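Local coordinates for protein alpha-L-arabinofuranosidase B (Aspergillus kawachii, PDB 6SXT) that hydrolyses terminal non-reducing alpha-L-arabinofuranosyl residues from arabinoxylan, arabinan and arabinogalactan side chains, as a retaining GH54 glycosidase, at residues Trp199-Val202 with Asn207-Ser210. Numbering follows the deposited sequence.
Sequences WIMV and NLFS. With LXE ([(1~{S},2~{S},3~{S},4~{S})-2-(hydroxymethyl)-3,4-bis(oxidanyl)cyclopentyl]azanium), chain G; EDO (1,2-ethanediol), chain P.
V202 and F209 face each other as an antiparallel hydrogen-bonded pair, closing a beta hairpin in the catalytic domain whose connection carries the nucleophile E205. Two ordinary backbone bonds join the pair: V202 N gives its hydrogen to F209 O at 2.9 Å, and F209 N returns one to V202 O at 2.9 Å. The second is nearly straight, 171° at the hydrogen, yet the donor stands well above the V202 carbonyl plane. The same oxygen also takes a CA-H...O contact from L208 CA at 3.5 Å. Strand 199-203 is held on its other flank by strand 180-185, through backbone bonds of W199 with G185 and M201 with Y183.

M201 lies over 208-210 on the face where L208 also sits. Its CB rests against F209 O, SD passes S210 CB at 3.9 Å, and the bend at chi3 brings CE onto L208 CB at 4.1 Å, the two side chains crossing at about a right angle. V202 and F209 start out on the opposite face, where both touch W239, though the F209 ring swings away from 199-202. N207 CB lies 3.3 Å above one face of the F209 ring, offset toward the rim.

The buried polar ends find partners beyond the hairpin. S210 OG is hydrogen-bonded with Y192 O and N217 ND2, while N207 ND2 is held by E214 and Y265. The backbone N-H of N207, a substrate-binding residue, faces the active site and meets O5' of the bound cyclopentyl inhibitor, N to O5' 3.1 Å, at 153°.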
loop_
_atom_site.group_PDB
_atom_site.type_symbol
_atom_site.label_atom_id
_atom_site.label_comp_id
_atom_site.label_asym_id
_atom_site.label_seq_id
_atom_site.Cartn_x
_atom_site.Cartn_y
_atom_site.Cartn_z
ATOM N N TRP A 199 0.854 5.912 14.803
ATOM C CA TRP A 199 -0.014 5.423 15.874
ATOM C C TRP A 199 -1.148 4.632 15.239
ATOM O O TRP A 199 -1.661 5.042 14.184
ATOM C CB TRP A 199 -0.615 6.543 16.723
ATOM C CG TRP A 199 0.463 7.441 17.281
ATOM C CD1 TRP A 199 1.236 7.178 18.356
ATOM C CD2 TRP A 199 0.857 8.722 16.770
ATOM N NE1 TRP A 199 2.138 8.208 18.526
ATOM C CE2 TRP A 199 1.908 9.177 17.594
ATOM C CE3 TRP A 199 0.455 9.526 15.705
ATOM C CZ2 TRP A 199 2.548 10.393 17.342
ATOM C CZ3 TRP A 199 1.071 10.733 15.466
ATOM C CH2 TRP A 199 2.138 11.138 16.274
ATOM N N ILE A 200 -1.587 3.608 15.944
ATOM C CA ILE A 200 -2.906 2.992 15.682
ATOM C C ILE A 200 -3.917 3.844 16.403
ATOM O O ILE A 200 -3.795 4.047 17.615
ATOM C CB ILE A 200 -3.008 1.551 16.192
ATOM C CG1 ILE A 200 -1.941 0.667 15.535
ATOM C CG2 ILE A 200 -4.411 1.059 15.974
ATOM C CD1 ILE A 200 -1.746 -0.634 16.256
ATOM N N MET A 201 -4.896 4.334 15.658
ATOM C CA MET A 201 -5.998 5.088 16.289
ATOM C C MET A 201 -7.312 4.542 15.742
ATOM O O MET A 201 -7.301 3.655 14.865
ATOM C CB MET A 201 -5.856 6.576 15.997
ATOM C CG MET A 201 -4.569 7.101 16.565
ATOM S SD MET A 201 -4.433 8.939 16.568
ATOM C CE MET A 201 -3.753 9.172 14.957
ATOM N N VAL A 202 -8.408 5.073 16.232
ATOM C CA VAL A 202 -9.739 4.655 15.743
ATOM C C VAL A 202 -10.401 5.878 15.131
ATOM O O VAL A 202 -10.572 6.886 15.825
ATOM C CB VAL A 202 -10.611 4.005 16.808
ATOM C CG1 VAL A 202 -11.990 3.669 16.294
ATOM C CG2 VAL A 202 -9.910 2.756 17.342
ATOM N N ASN A 207 -12.763 12.743 13.907
ATOM C CA ASN A 207 -11.817 12.461 15.002
ATOM C C ASN A 207 -11.134 11.120 14.670
ATOM O O ASN A 207 -11.847 10.167 14.476
ATOM C CB ASN A 207 -12.457 12.394 16.381
ATOM C CG ASN A 207 -12.251 13.659 17.221
ATOM O OD1 ASN A 207 -11.149 14.219 17.298
ATOM N ND2 ASN A 207 -13.366 14.178 17.734
ATOM N N LEU A 208 -9.809 11.129 14.789
ATOM C CA LEU A 208 -9.008 9.906 15.019
ATOM C C LEU A 208 -8.706 9.933 16.501
ATOM O O LEU A 208 -8.180 10.967 16.992
ATOM C CB LEU A 208 -7.746 9.975 14.188
ATOM C CG LEU A 208 -7.899 10.161 12.685
ATOM C CD1 LEU A 208 -6.537 10.208 12.025
ATOM C CD2 LEU A 208 -8.741 9.090 12.066
ATOM N N PHE A 209 -9.078 8.906 17.210
ATOM C CA PHE A 209 -8.886 8.800 18.660
ATOM C C PHE A 209 -7.745 7.849 18.979
ATOM O O PHE A 209 -7.753 6.680 18.588
ATOM C CB PHE A 209 -10.167 8.335 19.342
ATOM C CG PHE A 209 -11.235 9.405 19.409
ATOM C CD1 PHE A 209 -11.084 10.472 20.281
ATOM C CD2 PHE A 209 -12.402 9.307 18.694
ATOM C CE1 PHE A 209 -12.071 11.439 20.397
ATOM C CE2 PHE A 209 -13.411 10.245 18.846
ATOM C CZ PHE A 209 -13.220 11.326 19.662
ATOM N N SER A 210 -6.837 8.334 19.807
ATOM C CA SER A 210 -5.735 7.537 20.393
ATOM C C SER A 210 -6.091 7.085 21.805
ATOM O O SER A 210 -5.309 6.390 22.474
ATOM C CB SER A 210 -4.457 8.312 20.379
ATOM O OG SER A 210 -4.646 9.561 21.078
HETATM C "C1'" LXE G . -14.523 12.196 8.124
HETATM C "C2'" LXE G . -13.841 11.072 7.344
HETATM O "O2'" LXE G . -14.747 10.122 6.913
HETATM C "C3'" LXE G . -12.902 10.575 8.355
HETATM O "O3'" LXE G . -11.967 9.611 7.713
HETATM C "C4'" LXE G . -12.180 11.850 8.733
HETATM C "C5'" LXE G . -11.545 11.787 10.110
HETATM O "O5'" LXE G . -12.423 11.404 11.145
HETATM C "C6'" LXE G . -13.316 12.944 8.633
HETATM N "N1'" LXE G . -12.817 13.953 7.655
HETATM C C1 EDO P . -3.948 6.310 27.448
HETATM O O1 EDO P . -3.391 7.611 27.694
HETATM C C2 EDO P . -5.120 6.107 26.513
HETATM O O2 EDO P . -4.973 5.415 25.184
#